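Long-range contact in extracellular solute-binding protein, family 5 (Chelativorans sp., PDB 6WM6), which binds EDTA and other aminopolycarboxylates in the periplasm, probably for delivery to an ABC transporter: residues T130-R144 with A153-Q165. Residues are numbered along the deposited sequence; the frame is centred on the assembly and turned at random. Where two conformers were deposited one is given.
Sequences TGDDFIYFWKTQNRR and ASYGHDFIETLEQ. With SO4 (sulfate ion), chain D.
Trp-138 and Leu-163 form the apolar centre where helix 131-141 runs nearly antiparallel to strand 160-165, an outermost strand of a four-stranded antiparallel sheet. With CG anti to the backbone N (chi1 168°), the indole is laid against Ile-160 and Leu-163, its NE1 edge turned to the Ile-160 carbonyl: Leu-163 CB sits 3.9 Å from the centroid of the Trp-138 six-membered ring, 18° off its normal, a CH-pi contact, and Ile-160 CG2 lies on the same face, also toward the rim. Asn-142 ND2 covers the opposite face. Ile-135 extends this packing, its CG1 against Leu-163 CG. Farther along, the edge of Phe-137 points at the face of His-157 in an offset edge-to-face pair with planes 86° apart.

Most of the hydrogen bonds end on backbone carbonyls. Ile-160 O takes Trp-138 NE1 (3.0 Å) and Arg-144 NH2 (2.8 Å) from opposite faces of its plane. Arg-144 NH1 meets Asp-158 O in the carbonyl plane, on a lone pair, at 2.9 Å, so two bonds fix the guanidinium's rotation. Ser-154 OG donates to Gln-141 O over 2.7 Å. The exception, at the other end, is an amide-carboxylate bond: Gln-165 NE2 reaches Asp-132 OD1 on its anti side at 2.8 Å. Replacing Trp-138 with alanine is likely to leave Ile-160 O with Arg-144 as its remaining donor across this contact and to open a gap against Leu-163 and Ile-160.

Arg-143 NH2 and Ser-154 N both hydrogen-bond to sulfate O1, at 2.8 and 2.9 Å, one from a guanidinium and one from a backbone N-H; the ion probably came from the crystallisation liquor. The chemistry thus implies an apolar helix-on-sheet seam whose arginine-bearing helix exit is tied to the 3-10 segment and the start of the strand through the carbonyls of Asp-158 and Ile-160.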
loop_
_atom_site.group_PDB
_atom_site.type_symbol
_atom_site.label_atom_id
_atom_site.label_comp_id
_atom_site.label_asym_id
_atom_site.label_seq_id
_atom_site.Cartn_x
_atom_site.Cartn_y
_atom_site.Cartn_z
ATOM N N THR A 130 -12.651 19.580 15.443
ATOM C CA THR A 130 -11.877 20.184 16.512
ATOM C C THR A 130 -10.833 19.196 17.039
ATOM O O THR A 130 -10.733 18.052 16.599
ATOM C CB THR A 130 -12.734 20.613 17.721
ATOM O OG1 THR A 130 -13.272 19.434 18.363
ATOM C CG2 THR A 130 -13.868 21.554 17.315
ATOM N N GLY A 131 -10.084 19.646 18.042
ATOM C CA GLY A 131 -9.186 18.768 18.763
ATOM C C GLY A 131 -9.851 17.545 19.366
ATOM O O GLY A 131 -9.172 16.536 19.577
ATOM N N ASP A 132 -11.165 17.592 19.620
ATOM C CA ASP A 132 -11.849 16.392 20.098
ATOM C C ASP A 132 -11.635 15.239 19.120
ATOM O O ASP A 132 -11.484 14.073 19.507
ATOM C CB ASP A 132 -13.356 16.615 20.215
ATOM C CG ASP A 132 -13.757 17.478 21.381
ATOM O OD1 ASP A 132 -12.929 17.777 22.269
ATOM O OD2 ASP A 132 -14.960 17.845 21.419
ATOM N N ASP A 133 -11.636 15.550 17.828
ATOM C CA ASP A 133 -11.475 14.525 16.814
ATOM C C ASP A 133 -10.033 14.025 16.745
ATOM O O ASP A 133 -9.802 12.821 16.575
ATOM C CB ASP A 133 -11.958 15.076 15.469
ATOM C CG ASP A 133 -13.403 15.552 15.542
ATOM O OD1 ASP A 133 -14.249 14.765 16.025
ATOM O OD2 ASP A 133 -13.683 16.713 15.170
ATOM N N PHE A 134 -9.052 14.924 16.880
ATOM C CA PHE A 134 -7.661 14.485 16.960
ATOM C C PHE A 134 -7.459 13.601 18.188
ATOM O O PHE A 134 -6.820 12.553 18.101
ATOM C CB PHE A 134 -6.710 15.695 17.015
ATOM C CG PHE A 134 -6.442 16.341 15.676
ATOM C CD1 PHE A 134 -7.429 17.054 15.017
ATOM C CD2 PHE A 134 -5.187 16.253 15.098
ATOM C CE1 PHE A 134 -7.168 17.651 13.784
ATOM C CE2 PHE A 134 -4.916 16.846 13.867
ATOM C CZ PHE A 134 -5.915 17.544 13.221
ATOM N N ILE A 135 -7.996 14.011 19.341
ATOM C CA ILE A 135 -7.787 13.271 20.580
ATOM C C ILE A 135 -8.431 11.895 20.509
ATOM O O ILE A 135 -7.818 10.893 20.915
ATOM C CB ILE A 135 -8.288 14.108 21.778
ATOM C CG1 ILE A 135 -7.327 15.277 21.988
ATOM C CG2 ILE A 135 -8.373 13.263 23.032
ATOM C CD1 ILE A 135 -7.860 16.365 22.896
ATOM N N TYR A 136 -9.660 11.806 19.986
ATOM C CA TYR A 136 -10.294 10.498 19.845
ATOM C C TYR A 136 -9.437 9.574 18.989
ATOM O O TYR A 136 -9.150 8.432 19.374
ATOM C CB TYR A 136 -11.702 10.631 19.258
ATOM C CG TYR A 136 -12.370 9.307 18.978
ATOM C CD1 TYR A 136 -13.083 8.653 19.972
ATOM C CD2 TYR A 136 -12.279 8.699 17.740
ATOM C CE1 TYR A 136 -13.705 7.424 19.722
ATOM C CE2 TYR A 136 -12.876 7.478 17.482
ATOM C CZ TYR A 136 -13.587 6.846 18.476
ATOM O OH TYR A 136 -14.168 5.631 18.197
ATOM N N PHE A 137 -9.004 10.045 17.823
ATOM C CA PHE A 137 -8.247 9.157 16.954
ATOM C C PHE A 137 -6.946 8.713 17.604
ATOM O O PHE A 137 -6.591 7.524 17.572
ATOM C CB PHE A 137 -7.970 9.821 15.613
ATOM C CG PHE A 137 -7.365 8.887 14.603
ATOM C CD1 PHE A 137 -8.032 7.730 14.237
ATOM C CD2 PHE A 137 -6.122 9.131 14.054
ATOM C CE1 PHE A 137 -7.503 6.855 13.322
ATOM C CE2 PHE A 137 -5.572 8.257 13.119
ATOM C CZ PHE A 137 -6.265 7.118 12.753
ATOM N N TRP A 138 -6.204 9.664 18.184
ATOM C CA TRP A 138 -4.976 9.320 18.900
ATOM C C TRP A 138 -5.213 8.268 19.976
ATOM O O TRP A 138 -4.448 7.299 20.082
ATOM C CB TRP A 138 -4.398 10.598 19.512
ATOM C CG TRP A 138 -3.281 10.419 20.520
ATOM C CD1 TRP A 138 -2.036 9.938 20.290
ATOM C CD2 TRP A 138 -3.333 10.781 21.899
ATOM N NE1 TRP A 138 -1.301 9.953 21.465
ATOM C CE2 TRP A 138 -2.076 10.483 22.455
ATOM C CE3 TRP A 138 -4.321 11.348 22.718
ATOM C CZ2 TRP A 138 -1.777 10.707 23.794
ATOM C CZ3 TRP A 138 -4.030 11.568 24.044
ATOM C CH2 TRP A 138 -2.760 11.252 24.575
ATOM N N LYS A 139 -6.289 8.416 20.752
ATOM C CA LYS A 139 -6.574 7.434 21.799
ATOM C C LYS A 139 -6.865 6.055 21.219
ATOM O O LYS A 139 -6.484 5.048 21.820
ATOM C CB LYS A 139 -7.726 7.905 22.693
ATOM C CG LYS A 139 -7.318 9.035 23.619
ATOM C CD LYS A 139 -8.384 9.355 24.658
ATOM C CE LYS A 139 -7.867 10.432 25.603
ATOM N NZ LYS A 139 -8.804 10.730 26.725
ATOM N N THR A 140 -7.497 5.976 20.044
ATOM C CA THR A 140 -7.723 4.662 19.449
ATOM C C THR A 140 -6.433 4.046 18.920
ATOM O O THR A 140 -6.344 2.821 18.800
ATOM C CB THR A 140 -8.758 4.680 18.306
ATOM O OG1 THR A 140 -8.245 5.368 17.151
ATOM C CG2 THR A 140 -10.075 5.299 18.751
ATOM N N GLN A 141 -5.441 4.870 18.557
ATOM C CA GLN A 141 -4.253 4.395 17.858
ATOM C C GLN A 141 -3.014 4.279 18.731
ATOM O O GLN A 141 -2.010 3.737 18.251
ATOM C CB GLN A 141 -3.913 5.334 16.693
ATOM C CG GLN A 141 -5.003 5.515 15.647
ATOM C CD GLN A 141 -5.429 4.215 14.997
ATOM O OE1 GLN A 141 -4.651 3.568 14.274
ATOM N NE2 GLN A 141 -6.658 3.804 15.262
ATOM N N ASN A 142 -3.032 4.792 19.950
ATOM C CA ASN A 142 -1.784 4.963 20.712
ATOM C C ASN A 142 -1.401 3.764 21.570
ATOM O O ASN A 142 -0.395 3.845 22.282
ATOM C CB ASN A 142 -1.801 6.253 21.538
ATOM C CG ASN A 142 -2.751 6.212 22.719
ATOM O OD1 ASN A 142 -3.190 5.145 23.159
ATOM N ND2 ASN A 142 -3.055 7.376 23.258
ATOM N N ARG A 143 -2.173 2.674 21.530
ATOM C CA ARG A 143 -1.873 1.421 22.218
ATOM C C ARG A 143 -2.095 1.487 23.724
ATOM O O ARG A 143 -1.991 0.460 24.407
ATOM C CB ARG A 143 -0.419 0.991 21.964
ATOM C CG ARG A 143 -0.042 0.793 20.510
ATOM C CD ARG A 143 -0.699 -0.441 19.937
ATOM N NE ARG A 143 -0.128 -0.864 18.655
ATOM C CZ ARG A 143 -0.659 -1.817 17.896
ATOM N NH1 ARG A 143 -1.763 -2.439 18.303
ATOM N NH2 ARG A 143 -0.101 -2.160 16.746
ATOM N N ARG A 144 -2.397 2.666 24.265
ATOM C CA ARG A 144 -2.503 2.835 25.714
ATOM C C ARG A 144 -3.921 3.121 26.183
ATOM O O ARG A 144 -4.428 2.422 27.067
ATOM C CB ARG A 144 -1.578 3.966 26.181
ATOM C CG ARG A 144 -0.112 3.680 25.965
ATOM C CD ARG A 144 0.763 4.790 26.525
ATOM N NE ARG A 144 0.477 6.089 25.911
ATOM C CZ ARG A 144 1.056 6.537 24.795
ATOM N NH1 ARG A 144 1.927 5.780 24.144
ATOM N NH2 ARG A 144 0.732 7.728 24.333
ATOM N N ALA A 153 -2.262 -0.578 12.667
ATOM C CA ALA A 153 -0.954 -0.298 13.254
ATOM C C ALA A 153 -0.946 1.128 13.783
ATOM O O ALA A 153 -1.683 1.975 13.291
ATOM C CB ALA A 153 0.171 -0.452 12.220
ATOM N N SER A 154 -0.070 1.384 14.752
ATOM C CA SER A 154 -0.033 2.696 15.395
ATOM C C SER A 154 0.624 3.738 14.500
ATOM O O SER A 154 0.213 4.907 14.495
ATOM C CB SER A 154 0.710 2.613 16.724
ATOM O OG SER A 154 0.605 3.826 17.466
ATOM N N TYR A 155 1.694 3.330 13.805
ATOM C CA TYR A 155 2.407 4.167 12.840
ATOM C C TYR A 155 2.845 5.478 13.465
ATOM O O TYR A 155 2.878 6.530 12.818
ATOM C CB TYR A 155 1.593 4.356 11.576
ATOM C CG TYR A 155 1.574 3.126 10.697
ATOM C CD1 TYR A 155 2.719 2.358 10.522
ATOM C CD2 TYR A 155 0.418 2.740 10.043
ATOM C CE1 TYR A 155 2.712 1.245 9.721
ATOM C CE2 TYR A 155 0.403 1.620 9.227
ATOM C CZ TYR A 155 1.555 0.882 9.073
ATOM O OH TYR A 155 1.548 -0.221 8.264
ATOM N N GLY A 156 3.204 5.406 14.731
ATOM C CA GLY A 156 3.773 6.518 15.442
ATOM C C GLY A 156 2.823 7.263 16.344
ATOM O O GLY A 156 3.281 8.122 17.089
ATOM N N HIS A 157 1.510 6.987 16.297
ATOM C CA HIS A 157 0.606 7.694 17.194
ATOM C C HIS A 157 0.983 7.433 18.647
ATOM O O HIS A 157 0.782 8.295 19.511
ATOM C CB HIS A 157 -0.864 7.314 16.933
ATOM C CG HIS A 157 -1.418 7.882 15.657
ATOM N ND1 HIS A 157 -1.465 7.152 14.484
ATOM C CD2 HIS A 157 -1.920 9.109 15.355
ATOM C CE1 HIS A 157 -1.980 7.908 13.519
ATOM N NE2 HIS A 157 -2.275 9.091 14.024
ATOM N N ASP A 158 1.560 6.260 18.934
ATOM C CA ASP A 158 1.999 5.955 20.289
ATOM C C ASP A 158 3.178 6.818 20.742
ATOM O O ASP A 158 3.450 6.877 21.955
ATOM C CB ASP A 158 2.292 4.458 20.483
ATOM C CG ASP A 158 3.264 3.886 19.484
ATOM O OD1 ASP A 158 3.627 4.527 18.490
ATOM O OD2 ASP A 158 3.689 2.718 19.695
ATOM N N PHE A 159 3.890 7.467 19.828
ATOM C CA PHE A 159 4.981 8.366 20.194
ATOM C C PHE A 159 4.467 9.712 20.695
ATOM O O PHE A 159 5.241 10.479 21.271
ATOM C CB PHE A 159 5.909 8.633 19.005
ATOM C CG PHE A 159 6.821 7.491 18.646
ATOM C CD1 PHE A 159 6.318 6.237 18.337
ATOM C CD2 PHE A 159 8.196 7.690 18.576
ATOM C CE1 PHE A 159 7.176 5.193 17.986
ATOM C CE2 PHE A 159 9.047 6.654 18.234
ATOM C CZ PHE A 159 8.532 5.409 17.931
ATOM N N ILE A 160 3.195 10.032 20.459
ATOM C CA ILE A 160 2.584 11.224 21.042
ATOM C C ILE A 160 2.186 10.886 22.476
ATOM O O ILE A 160 1.392 9.967 22.722
ATOM C CB ILE A 160 1.375 11.690 20.218
ATOM C CG1 ILE A 160 1.834 12.201 18.840
ATOM C CG2 ILE A 160 0.574 12.762 20.980
ATOM C CD1 ILE A 160 0.684 12.506 17.886
ATOM N N GLU A 161 2.755 11.607 23.429
ATOM C CA GLU A 161 2.508 11.375 24.847
ATOM C C GLU A 161 1.409 12.256 25.414
ATOM O O GLU A 161 0.653 11.803 26.293
ATOM C CB GLU A 161 3.808 11.630 25.629
ATOM C CG GLU A 161 3.751 11.255 27.093
ATOM C CD GLU A 161 5.107 11.377 27.755
ATOM O OE1 GLU A 161 5.818 12.362 27.468
ATOM O OE2 GLU A 161 5.465 10.479 28.544
ATOM N N THR A 162 1.284 13.483 24.931
ATOM C CA THR A 162 0.207 14.385 25.328
ATOM C C THR A 162 -0.352 15.058 24.084
ATOM O O THR A 162 0.382 15.395 23.151
ATOM C CB THR A 162 0.603 15.451 26.350
ATOM O OG1 THR A 162 1.560 16.345 25.799
ATOM C CG2 THR A 162 1.154 14.802 27.623
ATOM N N LEU A 163 -1.662 15.244 24.069
ATOM C CA LEU A 163 -2.357 15.839 22.938
ATOM C C LEU A 163 -3.432 16.737 23.518
ATOM O O LEU A 163 -4.399 16.242 24.115
ATOM C CB LEU A 163 -2.946 14.759 22.036
ATOM C CG LEU A 163 -3.505 15.225 20.690
ATOM C CD1 LEU A 163 -2.458 15.910 19.867
ATOM C CD2 LEU A 163 -4.049 14.011 19.949
ATOM N N GLU A 164 -3.272 18.043 23.364
ATOM C CA GLU A 164 -4.125 19.018 24.035
ATOM C C GLU A 164 -4.671 20.002 23.017
ATOM O O GLU A 164 -4.130 20.153 21.918
ATOM C CB GLU A 164 -3.350 19.763 25.131
ATOM C CG GLU A 164 -2.767 18.813 26.190
ATOM C CD GLU A 164 -2.045 19.522 27.325
ATOM O OE1 GLU A 164 -1.599 20.676 27.150
ATOM O OE2 GLU A 164 -1.922 18.910 28.411
ATOM N N GLN A 165 -5.771 20.652 23.365
ATOM C CA GLN A 165 -6.393 21.653 22.514
ATOM C C GLN A 165 -6.693 22.904 23.316
ATOM O O GLN A 165 -6.834 22.868 24.547
ATOM C CB GLN A 165 -7.677 21.145 21.856
ATOM C CG GLN A 165 -8.802 20.845 22.831
ATOM C CD GLN A 165 -9.995 20.199 22.161
ATOM O OE1 GLN A 165 -10.426 20.613 21.077
ATOM N NE2 GLN A 165 -10.554 19.183 22.805
HETATM S S SO4 D . 3.219 -0.192 15.219
HETATM O O1 SO4 D . 1.866 -0.546 15.684
HETATM O O2 SO4 D . 3.118 0.748 14.099
HETATM O O3 SO4 D . 3.915 -1.374 14.712
HETATM O O4 SO4 D . 3.967 0.426 16.307
HETATM O O HOH W 1 -13.078 21.220 21.250
HETATM O O HOH W 2 -2.489 4.639 12.983
HETATM O O HOH W 3 -4.361 1.672 12.192
HETATM O O HOH W 4 2.716 0.352 18.620
HETATM O O HOH W 5 0.288 9.191 26.735
#